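Local coordinates for protein extracellular invertase (Aspergillus kawachii, PDB 5XH8) that acts as a GH32 beta-fructofuranosidase with high transfructosylation activity, probably cleaving sucrose and passing fructosyl units to acceptor sugars to build fructooligosaccharides such as 1-kestose, at residues F58-D61 with I65-A68; Q84-G89 with L113-V118; S101-G106 with S214-W219; T179-L184 with T190-I195; T488-F493 with S497-R502. All coordinates share one frame; numbering follows the deposited sequence.

Contact 1. Residues F58-D61 with I65-A68; sequences FLHD and ISSA. With ACT (acetate ion), chain I.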
# COMPACT_ATOMS: atom_id res chain seq x y z
N PHE A 58 -13.96 11.97 17.24
CA PHE A 58 -14.02 10.67 17.91
C PHE A 58 -14.54 9.60 16.96
O PHE A 58 -15.36 9.89 16.09
CB PHE A 58 -14.88 10.71 19.20
CG PHE A 58 -16.15 11.48 19.04
CD1 PHE A 58 -17.27 10.89 18.47
CD2 PHE A 58 -16.22 12.81 19.42
CE1 PHE A 58 -18.44 11.63 18.29
CE2 PHE A 58 -17.38 13.54 19.26
CZ PHE A 58 -18.49 12.96 18.68
N LEU A 59 -14.05 8.38 17.11
CA LEU A 59 -14.63 7.22 16.42
C LEU A 59 -16.09 7.09 16.83
O LEU A 59 -16.44 7.36 17.97
CB LEU A 59 -13.88 5.94 16.76
CG LEU A 59 -12.39 5.86 16.38
CD1 LEU A 59 -11.92 4.44 16.48
CD2 LEU A 59 -12.14 6.41 14.98
N HIS A 60 -16.94 6.73 15.87
CA HIS A 60 -18.39 6.69 16.08
C HIS A 60 -18.95 5.46 15.37
O HIS A 60 -18.77 5.27 14.15
CB HIS A 60 -19.05 7.98 15.58
CG HIS A 60 -20.52 8.06 15.81
ND1 HIS A 60 -21.12 7.55 16.94
CD2 HIS A 60 -21.50 8.64 15.08
CE1 HIS A 60 -22.41 7.82 16.90
NE2 HIS A 60 -22.68 8.47 15.79
N ASP A 61 -19.56 4.58 16.16
CA ASP A 61 -20.25 3.37 15.69
C ASP A 61 -19.37 2.43 14.88
O ASP A 61 -19.84 1.72 14.00
CB ASP A 61 -21.51 3.78 14.92
CG ASP A 61 -22.61 4.29 15.86
OD1 ASP A 61 -22.74 3.74 16.96
OD2 ASP A 61 -23.34 5.23 15.50
N ILE A 65 -15.13 8.64 11.78
CA ILE A 65 -14.84 9.66 12.78
C ILE A 65 -15.94 10.72 12.65
O ILE A 65 -16.21 11.20 11.54
CB ILE A 65 -13.47 10.32 12.52
CG1 ILE A 65 -12.34 9.28 12.48
CG2 ILE A 65 -13.16 11.38 13.58
CD1 ILE A 65 -11.01 9.81 11.95
N SER A 66 -16.57 11.05 13.78
CA SER A 66 -17.50 12.17 13.89
C SER A 66 -16.82 13.33 14.62
O SER A 66 -15.76 13.17 15.23
CB SER A 66 -18.79 11.74 14.61
OG SER A 66 -19.55 10.91 13.76
N SER A 67 -17.47 14.50 14.57
CA SER A 67 -16.86 15.73 15.06
C SER A 67 -17.88 16.76 15.55
O SER A 67 -19.06 16.74 15.19
CB SER A 67 -15.96 16.33 13.96
OG SER A 67 -15.17 17.39 14.44
N ALA A 68 -17.40 17.65 16.40
CA ALA A 68 -18.15 18.81 16.89
C ALA A 68 -17.18 19.98 17.12
O ALA A 68 -15.96 19.76 17.21
CB ALA A 68 -18.86 18.47 18.19
C ACT I . -25.57 9.96 14.81
O ACT I . -25.42 9.87 16.08
OXT ACT I . -24.88 9.30 13.97
CH3 ACT I . -26.56 10.88 14.17
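F58 and S66 form the hydrogen-bonded pair near the turn of an antiparallel beta hairpin, strands 54-60 and 65-70, in the beta-propeller that makes up the catalytic domain of GH32 enzymes. The pair is closed in both directions: F58 N donates to S66 O at 3.0 Å, and S66 N returns to F58 O at 2.9 Å. One residue on, L59 and I65 make a non-hydrogen-bonded pair. Their side chains turn to the other face of the sheet, where CD2 of L59 rests on CG1 of I65 at 3.8 Å; a bound glycerol lies about 4 Å from the L59 side chain.

On the S66 face the F58 ring folds back across the neighbouring strand. With CG placed between the backbone N and the carbonyl carbon (chi1 43°), the ring comes to lie beneath S66 O, which sits over its centre, and CE1 reaches S66 CB at 3.7 Å. H60 leans toward the same serine, and its CD2 stands 3.3 Å from S66 OG, a hydroxyl whose hydrogen-bond partner is G82 O.

Both imidazole nitrogens of H60 are engaged. ND1 bonds to Q38 O of strand 37-47, while NE2 faces an acetate ion probably carried over from crystallisation. A ring that meets a carbonyl at one nitrogen and a carboxylate at the other may well be protonated. The acetate carbon lies in the plane of the imidazole, at its edge, and NE2 donates to OXT at 3.0 Å and more weakly to the acetate O at 3.1 Å.

Contact 2. Residues Q84-G89 with L113-V118; sequences QVIVPG and LLYTSV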
# COMPACT_ATOMS: atom_id res chain seq x y z
N GLN A 84 -20.64 11.01 10.46
CA GLN A 84 -19.19 10.95 10.41
C GLN A 84 -18.65 11.90 9.33
O GLN A 84 -19.30 12.09 8.29
CB GLN A 84 -18.72 9.51 10.16
CG GLN A 84 -18.89 8.55 11.35
CD GLN A 84 -20.25 7.87 11.43
OE1 GLN A 84 -21.22 8.35 10.88
NE2 GLN A 84 -20.34 6.75 12.17
N VAL A 85 -17.51 12.50 9.60
CA VAL A 85 -16.83 13.38 8.64
C VAL A 85 -15.96 12.60 7.65
O VAL A 85 -15.47 13.15 6.66
CB VAL A 85 -16.00 14.47 9.37
CG1 VAL A 85 -16.87 15.17 10.40
CG2 VAL A 85 -14.75 13.91 10.05
N ILE A 86 -15.70 11.34 7.99
CA ILE A 86 -14.98 10.42 7.12
C ILE A 86 -15.42 9.00 7.50
O ILE A 86 -15.57 8.70 8.68
CB ILE A 86 -13.44 10.60 7.20
CG1 ILE A 86 -12.70 9.72 6.19
CG2 ILE A 86 -12.89 10.39 8.61
CD1 ILE A 86 -11.21 10.04 6.08
N VAL A 87 -15.60 8.14 6.49
CA VAL A 87 -16.09 6.79 6.67
C VAL A 87 -15.20 5.83 5.89
O VAL A 87 -14.58 6.23 4.91
CB VAL A 87 -17.58 6.63 6.22
CG1 VAL A 87 -18.51 7.43 7.13
CG2 VAL A 87 -17.81 7.04 4.76
N PRO A 88 -15.20 4.54 6.28
CA PRO A 88 -14.48 3.53 5.51
C PRO A 88 -15.15 3.22 4.17
O PRO A 88 -16.24 3.72 3.91
CB PRO A 88 -14.54 2.29 6.42
CG PRO A 88 -15.78 2.49 7.23
CD PRO A 88 -15.91 3.97 7.44
N GLY A 89 -14.51 2.40 3.35
CA GLY A 89 -15.05 2.00 2.05
C GLY A 89 -14.31 2.62 0.87
O GLY A 89 -14.69 2.40 -0.25
N LEU A 113 -5.92 15.76 7.52
CA LEU A 113 -5.98 14.57 8.39
C LEU A 113 -5.01 13.51 7.90
O LEU A 113 -5.09 13.09 6.73
CB LEU A 113 -7.39 13.99 8.38
CG LEU A 113 -7.62 12.66 9.09
CD1 LEU A 113 -7.45 12.80 10.58
CD2 LEU A 113 -9.01 12.12 8.76
N LEU A 114 -4.12 13.07 8.78
CA LEU A 114 -3.33 11.87 8.57
C LEU A 114 -3.91 10.79 9.49
O LEU A 114 -3.94 10.96 10.71
CB LEU A 114 -1.85 12.12 8.91
CG LEU A 114 -0.88 10.96 8.71
CD1 LEU A 114 -0.80 10.51 7.26
CD2 LEU A 114 0.51 11.33 9.21
N TYR A 115 -4.35 9.67 8.92
CA TYR A 115 -5.08 8.65 9.67
C TYR A 115 -4.75 7.25 9.23
O TYR A 115 -4.22 7.02 8.12
CB TYR A 115 -6.59 8.89 9.53
CG TYR A 115 -7.20 8.49 8.18
CD1 TYR A 115 -7.11 9.34 7.08
CD2 TYR A 115 -7.86 7.28 8.02
CE1 TYR A 115 -7.66 8.98 5.86
CE2 TYR A 115 -8.39 6.91 6.80
CZ TYR A 115 -8.30 7.76 5.71
OH TYR A 115 -8.86 7.41 4.51
N THR A 116 -5.07 6.29 10.10
CA THR A 116 -4.83 4.90 9.77
C THR A 116 -5.99 4.34 8.95
O THR A 116 -7.11 4.20 9.44
CB THR A 116 -4.57 4.02 11.01
OG1 THR A 116 -3.40 4.50 11.69
CG2 THR A 116 -4.31 2.57 10.57
N SER A 117 -5.66 4.01 7.70
CA SER A 117 -6.56 3.40 6.73
C SER A 117 -6.39 1.87 6.81
O SER A 117 -5.28 1.37 6.67
CB SER A 117 -6.25 3.96 5.34
OG SER A 117 -4.85 4.09 5.10
N VAL A 118 -7.48 1.15 7.08
CA VAL A 118 -7.45 -0.29 7.35
C VAL A 118 -8.02 -1.12 6.17
O VAL A 118 -9.14 -0.87 5.67
CB VAL A 118 -8.17 -0.62 8.65
CG1 VAL A 118 -8.24 -2.13 8.91
CG2 VAL A 118 -7.51 0.09 9.83
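I86 and Y115 approach from opposite directions and meet with a methyl group over an aromatic face. The isoleucine is fully stretched, its CG1 anti to the backbone N (chi1 -174°) and the chain extended again at chi2, so that CD1 is carried straight out from the loop 84-89. Y115 rises from strand 112-118 and offers the flat of its ring. CD1 of I86 stands 4.0 Å from the ring centroid and 27° off the ring normal, a CH-pi contact displaced from the centre toward the phenol end. Its closest approach there is 3.7 Å, to Y115 CE1.

L113, two residues earlier on the strand and on the same side of it, adds a second apolar surface. Its CD2 touches the same I86 methyl at 4.0 Å, and the one methyl thereby touches both a leucine branch and a tyrosine face. The contact between the segments is wholly apolar; the phenol of Y115 is held through its hydroxyl, which hydrogen-bonds D93 OD2. A bound glycerol lies about 5 Å from the tyrosine side chain.

V85 and I86 together face I65 in a classic beta bulge, which ties the loop to strand 65-70. L113 and Y115 belong to a four-stranded antiparallel propeller blade, where strand 112-118 runs between 96-103 and 134-140. The isoleucine thus packs an element beside one sheet onto a strand in the interior of the next sheet.

Contact 3. Residues S101-G106 with S214-W219; sequences SVIPNG and SDFQYW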
# COMPACT_ATOMS: atom_id res chain seq x y z
N SER A 101 -4.85 12.26 13.16
CA SER A 101 -4.70 13.59 13.70
C SER A 101 -4.57 14.60 12.56
O SER A 101 -4.32 14.24 11.39
CB SER A 101 -3.49 13.66 14.64
OG SER A 101 -2.32 13.19 14.01
N VAL A 102 -4.74 15.88 12.93
CA VAL A 102 -4.89 16.95 11.95
C VAL A 102 -3.76 17.98 12.04
O VAL A 102 -3.47 18.53 13.11
CB VAL A 102 -6.25 17.64 12.10
CG1 VAL A 102 -6.35 18.92 11.24
CG2 VAL A 102 -7.36 16.64 11.75
N ILE A 103 -3.16 18.23 10.88
CA ILE A 103 -2.32 19.41 10.63
C ILE A 103 -3.28 20.55 10.28
O ILE A 103 -3.90 20.53 9.23
CB ILE A 103 -1.31 19.18 9.48
CG1 ILE A 103 -0.39 18.00 9.82
CG2 ILE A 103 -0.51 20.47 9.19
CD1 ILE A 103 0.49 17.53 8.67
N PRO A 104 -3.45 21.53 11.19
CA PRO A 104 -4.54 22.50 10.98
C PRO A 104 -4.40 23.37 9.74
O PRO A 104 -5.38 23.66 9.05
CB PRO A 104 -4.48 23.37 12.25
CG PRO A 104 -3.82 22.50 13.26
CD PRO A 104 -2.80 21.72 12.49
N ASN A 105 -3.16 23.75 9.46
CA ASN A 105 -2.85 24.56 8.31
C ASN A 105 -1.99 23.71 7.37
O ASN A 105 -0.77 23.80 7.40
CB ASN A 105 -2.10 25.81 8.78
CG ASN A 105 -2.35 27.00 7.87
OD1 ASN A 105 -2.43 26.85 6.66
ND2 ASN A 105 -2.53 28.19 8.47
N GLY A 106 -2.65 22.87 6.58
CA GLY A 106 -1.95 21.86 5.81
C GLY A 106 -2.01 22.13 4.32
O GLY A 106 -1.74 23.26 3.88
N SER A 214 7.32 19.61 1.87
CA SER A 214 6.29 20.48 2.30
C SER A 214 4.89 19.90 1.98
O SER A 214 3.96 20.22 2.71
CB SER A 214 6.49 21.88 1.74
OG SER A 214 6.70 21.87 0.35
N ASP A 215 4.73 19.03 0.96
CA ASP A 215 3.36 18.56 0.60
C ASP A 215 2.79 17.43 1.48
O ASP A 215 1.65 17.00 1.22
CB ASP A 215 3.23 18.14 -0.87
CG ASP A 215 4.05 18.99 -1.80
OD1 ASP A 215 5.27 18.74 -1.87
OD2 ASP A 215 3.46 19.87 -2.49
N PHE A 216 3.57 16.96 2.48
CA PHE A 216 3.15 15.90 3.40
C PHE A 216 3.05 14.53 2.74
O PHE A 216 2.39 13.61 3.25
CB PHE A 216 1.84 16.29 4.08
CG PHE A 216 1.89 17.65 4.72
CD1 PHE A 216 2.69 17.86 5.82
CD2 PHE A 216 1.17 18.72 4.20
CE1 PHE A 216 2.75 19.12 6.42
CE2 PHE A 216 1.23 19.98 4.79
CZ PHE A 216 2.03 20.17 5.90
N GLN A 217 3.73 14.39 1.61
CA GLN A 217 3.67 13.18 0.78
C GLN A 217 4.55 12.09 1.35
O GLN A 217 4.16 10.92 1.41
CB GLN A 217 4.09 13.55 -0.64
CG GLN A 217 3.85 12.51 -1.70
CD GLN A 217 2.39 12.14 -1.85
OE1 GLN A 217 1.51 13.00 -1.88
NE2 GLN A 217 2.12 10.86 -1.92
N TYR A 218 5.75 12.49 1.79
CA TYR A 218 6.77 11.57 2.21
C TYR A 218 7.18 11.87 3.64
O TYR A 218 7.29 13.05 4.05
CB TYR A 218 7.97 11.62 1.26
CG TYR A 218 7.62 11.18 -0.14
CD1 TYR A 218 7.37 9.83 -0.41
CD2 TYR A 218 7.53 12.11 -1.21
CE1 TYR A 218 7.02 9.41 -1.70
CE2 TYR A 218 7.20 11.68 -2.50
CZ TYR A 218 6.94 10.32 -2.73
OH TYR A 218 6.59 9.84 -3.98
N TRP A 219 7.40 10.79 4.38
CA TRP A 219 7.68 10.86 5.81
C TRP A 219 8.95 10.07 6.10
O TRP A 219 9.00 8.84 5.95
CB TRP A 219 6.47 10.35 6.61
CG TRP A 219 5.33 11.29 6.44
CD1 TRP A 219 4.44 11.31 5.41
CD2 TRP A 219 4.99 12.40 7.28
NE1 TRP A 219 3.56 12.35 5.55
CE2 TRP A 219 3.88 13.04 6.70
CE3 TRP A 219 5.55 12.93 8.46
CZ2 TRP A 219 3.31 14.17 7.26
CZ3 TRP A 219 4.97 14.05 9.02
CH2 TRP A 219 3.86 14.66 8.42
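The F216 ring has I103 CD1 on one face and the carbonyl oxygen of S214 on the other. The isoleucine methyl lies 3.9 Å from the ring centroid, 28° off the normal, a CH-pi contact whose shortest approach is 3.6 Å to F216 CE1. S214 O stands 3.4 Å above the plane, offset toward the rim. At CE2 the ring also meets G106 CA at 3.8 Å, an oblique approach from the chain just beyond strand 96-103. The second flat group, the W219 indole, turns its edge to the same methyl, W219 CH2 lying 4.4 Å from I103 CD1.

I103 and F216 reach toward each other from opposite directions, and CD1, at the end of the isoleucine chain, does most of the touching. This is packing between two four-stranded antiparallel blades of the propeller: I103 ends the edge strand 96-103 of one, while F216 occupies the loop from strand 203-211 to strand 219-227 of the next. W191, on strand 191-199 of that second blade, also packs against I103.

The loop braces its own aromatic groups. W219 NE1 donates to F216 O at 2.9 Å, tying the indole back to the backbone three residues earlier. The geometry is far from ideal, since the donor stands 60° out of the carbonyl plane and the oxygen is tilted 26° from the plane of the indole. The second subunit meets the same loop: R131 of that chain hydrogen-bonds Q217 O through NH1 and packs on Y218.

Contact 4. Residues T179-L184 with T190-I195; sequences TLDSLL and TWYTVI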
# COMPACT_ATOMS: atom_id res chain seq x y z
N THR A 179 12.82 21.47 20.00
CA THR A 179 13.88 20.68 20.58
C THR A 179 14.30 19.58 19.61
O THR A 179 15.50 19.42 19.34
CB THR A 179 13.50 20.07 21.93
OG1 THR A 179 13.01 21.11 22.78
CG2 THR A 179 14.68 19.38 22.61
N LEU A 180 13.32 18.85 19.06
CA LEU A 180 13.59 17.90 17.98
C LEU A 180 14.20 18.59 16.76
O LEU A 180 15.11 18.03 16.15
CB LEU A 180 12.33 17.12 17.57
CG LEU A 180 11.68 16.18 18.59
CD1 LEU A 180 10.56 15.37 17.94
CD2 LEU A 180 12.70 15.22 19.21
N ASP A 181 13.71 19.77 16.39
CA ASP A 181 14.28 20.47 15.22
C ASP A 181 15.79 20.70 15.41
O ASP A 181 16.60 20.38 14.52
CB ASP A 181 13.62 21.82 14.95
CG ASP A 181 12.16 21.72 14.53
OD1 ASP A 181 11.68 20.62 14.11
OD2 ASP A 181 11.51 22.78 14.56
N SER A 182 16.16 21.21 16.59
CA SER A 182 17.56 21.45 16.93
C SER A 182 18.39 20.17 16.92
O SER A 182 19.44 20.13 16.26
CB SER A 182 17.68 22.17 18.28
OG SER A 182 19.00 22.04 18.77
N LEU A 183 17.93 19.13 17.60
CA LEU A 183 18.67 17.87 17.67
C LEU A 183 18.84 17.16 16.32
O LEU A 183 19.87 16.50 16.09
CB LEU A 183 18.00 16.90 18.63
CG LEU A 183 18.18 17.07 20.13
CD1 LEU A 183 17.22 16.12 20.84
CD2 LEU A 183 19.62 16.78 20.56
N LEU A 184 17.84 17.29 15.44
CA LEU A 184 17.83 16.58 14.15
C LEU A 184 18.19 17.47 12.96
O LEU A 184 18.17 17.01 11.83
CB LEU A 184 16.44 15.97 13.92
CG LEU A 184 16.05 14.89 14.94
CD1 LEU A 184 14.56 14.64 14.92
CD2 LEU A 184 16.83 13.61 14.69
N THR A 190 9.09 21.97 11.40
CA THR A 190 8.87 20.68 10.80
C THR A 190 7.73 19.96 11.56
O THR A 190 7.64 20.02 12.77
CB THR A 190 10.17 19.83 10.84
OG1 THR A 190 11.10 20.32 9.85
CG2 THR A 190 9.92 18.36 10.60
N TRP A 191 6.91 19.25 10.81
CA TRP A 191 5.86 18.41 11.38
C TRP A 191 6.47 17.04 11.56
O TRP A 191 7.05 16.49 10.62
CB TRP A 191 4.63 18.36 10.48
CG TRP A 191 3.73 19.56 10.67
CD1 TRP A 191 3.63 20.67 9.85
CD2 TRP A 191 2.79 19.75 11.72
NE1 TRP A 191 2.69 21.53 10.35
CE2 TRP A 191 2.15 20.99 11.50
CE3 TRP A 191 2.40 18.98 12.83
CZ2 TRP A 191 1.17 21.50 12.35
CZ3 TRP A 191 1.42 19.49 13.67
CH2 TRP A 191 0.82 20.73 13.43
N TYR A 192 6.39 16.54 12.79
CA TYR A 192 6.71 15.16 13.15
C TYR A 192 5.42 14.35 13.24
O TYR A 192 4.35 14.91 13.46
CB TYR A 192 7.45 15.10 14.49
CG TYR A 192 8.74 15.90 14.42
CD1 TYR A 192 9.90 15.35 13.86
CD2 TYR A 192 8.77 17.22 14.84
CE1 TYR A 192 11.06 16.10 13.76
CE2 TYR A 192 9.93 17.97 14.75
CZ TYR A 192 11.07 17.41 14.21
OH TYR A 192 12.21 18.17 14.09
N THR A 193 5.56 13.04 13.09
CA THR A 193 4.49 12.09 13.35
C THR A 193 5.06 10.96 14.16
O THR A 193 6.10 10.42 13.82
CB THR A 193 3.90 11.53 12.04
OG1 THR A 193 3.30 12.60 11.29
CG2 THR A 193 2.85 10.50 12.34
N VAL A 194 4.37 10.61 15.25
CA VAL A 194 4.57 9.30 15.88
C VAL A 194 3.47 8.34 15.47
O VAL A 194 2.30 8.73 15.35
CB VAL A 194 4.73 9.30 17.43
CG1 VAL A 194 6.10 9.87 17.81
CG2 VAL A 194 3.60 10.03 18.14
N ILE A 195 3.86 7.08 15.28
CA ILE A 195 2.93 6.00 15.01
C ILE A 195 3.13 5.01 16.14
O ILE A 195 4.27 4.75 16.52
CB ILE A 195 3.18 5.37 13.62
CG1 ILE A 195 2.97 6.44 12.51
CG2 ILE A 195 2.25 4.17 13.42
CD1 ILE A 195 3.23 5.97 11.08
O HOH W 1 8.90 21.35 14.66
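L180, D181 and Y192 all set CG beside the backbone N and anti to the carbonyl carbon (chi1 near -60° in each), and this directs the leucine and carboxylate of helix 178-184 onto a tyrosine of strand 191-199. The short helix lies in the connection between strands 166-176 and 191-199, adjacent strands of an antiparallel propeller blade, and its axis runs nearly at right angles to the strand.

The Y192 ring is sandwiched. L180 CD1 sits over its centre, 3.9 Å from the centroid and 7° off the normal, a CH-pi contact met almost head-on; T190 CG2 covers the opposite face, nearer the rim. L180 CB packs against Y192 CZ at 3.6 Å.

At the phenol end, Y192 OH donates to D181 OD1 over a short 2.5 Å, meeting the anti lone pair of that oxygen, with carboxylate and ring planes 33° apart. The hydroxyl also bonds S186 OG, and D181 OD2 takes the backbone N-H of N189, so the turn itself helps fix both groups. One helical turn beyond L180, L184 extends the apolar cover, its CD1 lying 4.0 Å from Y192 CE1.

Contact 5. Residues T488-F493 with S497-R502; sequences TVYYQF and SIIVDR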
# COMPACT_ATOMS: atom_id res chain seq x y z
N THR A 488 -19.34 4.43 47.45
CA THR A 488 -18.38 4.99 48.40
C THR A 488 -17.06 5.25 47.73
O THR A 488 -16.51 4.38 47.05
CB THR A 488 -18.22 4.07 49.63
OG1 THR A 488 -19.51 3.76 50.12
CG2 THR A 488 -17.49 4.78 50.73
N VAL A 489 -16.57 6.47 47.91
CA VAL A 489 -15.31 6.93 47.35
C VAL A 489 -14.45 7.30 48.55
O VAL A 489 -14.83 8.20 49.31
CB VAL A 489 -15.50 8.19 46.46
CG1 VAL A 489 -14.15 8.71 45.98
CG2 VAL A 489 -16.42 7.89 45.29
N TYR A 490 -13.29 6.68 48.70
CA TYR A 490 -12.47 6.95 49.89
C TYR A 490 -10.97 6.86 49.66
O TYR A 490 -10.53 6.19 48.73
CB TYR A 490 -12.90 6.01 51.01
CG TYR A 490 -12.71 4.53 50.74
CD1 TYR A 490 -13.73 3.77 50.16
CD2 TYR A 490 -11.55 3.88 51.12
CE1 TYR A 490 -13.58 2.41 49.95
CE2 TYR A 490 -11.39 2.52 50.91
CZ TYR A 490 -12.41 1.80 50.33
OH TYR A 490 -12.23 0.46 50.12
N TYR A 491 -10.20 7.57 50.49
CA TYR A 491 -8.75 7.41 50.55
C TYR A 491 -8.40 6.34 51.58
O TYR A 491 -9.02 6.24 52.63
CB TYR A 491 -8.05 8.71 50.88
CG TYR A 491 -6.55 8.61 50.69
CD1 TYR A 491 -5.99 8.70 49.41
CD2 TYR A 491 -5.69 8.39 51.77
CE1 TYR A 491 -4.62 8.58 49.20
CE2 TYR A 491 -4.31 8.27 51.58
CZ TYR A 491 -3.78 8.37 50.30
OH TYR A 491 -2.42 8.24 50.10
N GLN A 492 -7.37 5.57 51.26
CA GLN A 492 -6.92 4.44 52.02
C GLN A 492 -5.39 4.56 52.13
O GLN A 492 -4.69 4.55 51.10
CB GLN A 492 -7.32 3.20 51.25
CG GLN A 492 -6.94 1.87 51.83
CD GLN A 492 -7.56 0.73 51.06
OE1 GLN A 492 -6.99 0.25 50.08
NE2 GLN A 492 -8.72 0.29 51.49
N PHE A 493 -4.86 4.70 53.36
CA PHE A 493 -3.40 4.79 53.55
C PHE A 493 -2.64 3.49 53.38
O PHE A 493 -1.49 3.55 53.00
CB PHE A 493 -3.02 5.42 54.90
CG PHE A 493 -3.09 6.92 54.90
CD1 PHE A 493 -4.27 7.56 55.22
CD2 PHE A 493 -1.98 7.67 54.55
CE1 PHE A 493 -4.34 8.94 55.22
CE2 PHE A 493 -2.05 9.05 54.55
CZ PHE A 493 -3.23 9.69 54.88
N SER A 497 -4.15 4.67 48.21
CA SER A 497 -5.08 4.62 47.06
C SER A 497 -6.38 5.34 47.32
O SER A 497 -6.88 5.36 48.46
CB SER A 497 -5.43 3.18 46.72
OG SER A 497 -4.29 2.48 46.24
N ILE A 498 -6.93 5.94 46.26
CA ILE A 498 -8.34 6.31 46.19
C ILE A 498 -9.09 5.12 45.62
O ILE A 498 -8.70 4.57 44.58
CB ILE A 498 -8.58 7.53 45.28
CG1 ILE A 498 -7.73 8.74 45.72
CG2 ILE A 498 -10.07 7.87 45.20
CD1 ILE A 498 -8.37 9.68 46.70
N ILE A 499 -10.19 4.76 46.27
CA ILE A 499 -11.02 3.61 45.91
C ILE A 499 -12.45 4.07 45.63
O ILE A 499 -12.98 4.93 46.33
CB ILE A 499 -11.07 2.56 47.05
CG1 ILE A 499 -9.66 2.17 47.51
CG2 ILE A 499 -11.89 1.33 46.64
CD1 ILE A 499 -8.80 1.53 46.46
N VAL A 500 -13.07 3.53 44.58
CA VAL A 500 -14.49 3.67 44.37
C VAL A 500 -15.07 2.27 44.59
O VAL A 500 -14.83 1.34 43.80
CB VAL A 500 -14.85 4.21 42.97
CG1 VAL A 500 -16.34 4.47 42.87
CG2 VAL A 500 -14.08 5.50 42.66
N ASP A 501 -15.79 2.11 45.69
CA ASP A 501 -16.55 0.87 45.96
C ASP A 501 -17.91 0.95 45.26
O ASP A 501 -18.76 1.79 45.59
CB ASP A 501 -16.73 0.71 47.47
CG ASP A 501 -17.48 -0.57 47.85
OD1 ASP A 501 -18.02 -1.32 47.00
OD2 ASP A 501 -17.53 -0.79 49.07
N ARG A 502 -18.12 0.04 44.32
CA ARG A 502 -19.35 -0.02 43.53
C ARG A 502 -20.21 -1.25 43.81
O ARG A 502 -21.23 -1.49 43.12
CB ARG A 502 -19.00 0.08 42.02
CG ARG A 502 -18.43 1.43 41.62
CD ARG A 502 -18.32 1.60 40.10
NE ARG A 502 -17.51 0.52 39.53
CZ ARG A 502 -17.50 0.14 38.25
NH1 ARG A 502 -18.24 0.76 37.33
NH2 ARG A 502 -16.72 -0.87 37.90
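Y490 and I499 sit at the middle of a regular antiparallel beta hairpin, strands 487-492 and 497-501, in the C-terminal beta-sandwich that accompanies the propeller in GH32 enzymes. Three hydrogen-bonded pairs hold it together, T488 with D501, Y490 with I499 and Q492 with S497, each bonded in both directions. In the central pair Y490 N donates to I499 O at 3.0 Å and I499 N to Y490 O at 2.9 Å. The outermost pair is uneven: D501 N reaches T488 O at 2.7 Å, whereas T488 N stands 3.3 Å from D501 O, although that bond is almost straight at 170°.

The two faces are packed differently. On one, Y490 places its CG between the backbone N and the carbonyl carbon (chi1 62°), which lays the ring across to the partner strand, alongside I499. I499 CB lies over the ring, 3.8 Å from its centroid and 19° off the normal, and CG2 touches the phenol oxygen OH at 3.6 Å.

On the other face V489 and V500 stand side by side, their CG2 and CG1 methyls 4.2 Å apart. Y491 and I498 cross at about a right angle: I498 CD1 meets the edge of the tyrosine ring, in its plane, 3.7 Å from CD1 of Y491, whose hydroxyl bonds L524 O.

That face looks to the opposing sheet of the sandwich, with I498 on F559 and V500 on L561 of strand 559-564. Within its own sheet the hairpin is flanked by strand 474-481 beside 487-492 and by strand 520-523 beside 497-501.

In the fold
All five contacts are mainly buried, yet their chemistry follows their place. Contacts 1 and 5 are hairpins, knit by paired backbone bonds, one in the propeller and the other in the sandwich on the opposite side of the chain's centre, about 33 Å away between centres. Contacts 2 and 3 instead join separate elements through an isoleucine methyl on an aromatic face, while contact 4 adds a polar tyrosine-aspartate bond to such packing. The first four form a continuous series: I65 bonds V85, L114 bonds S101 within one blade, and T193 and W191 of contact 4 pack on W219 and I103 of contact 3. Contact 3 alone reaches the second subunit.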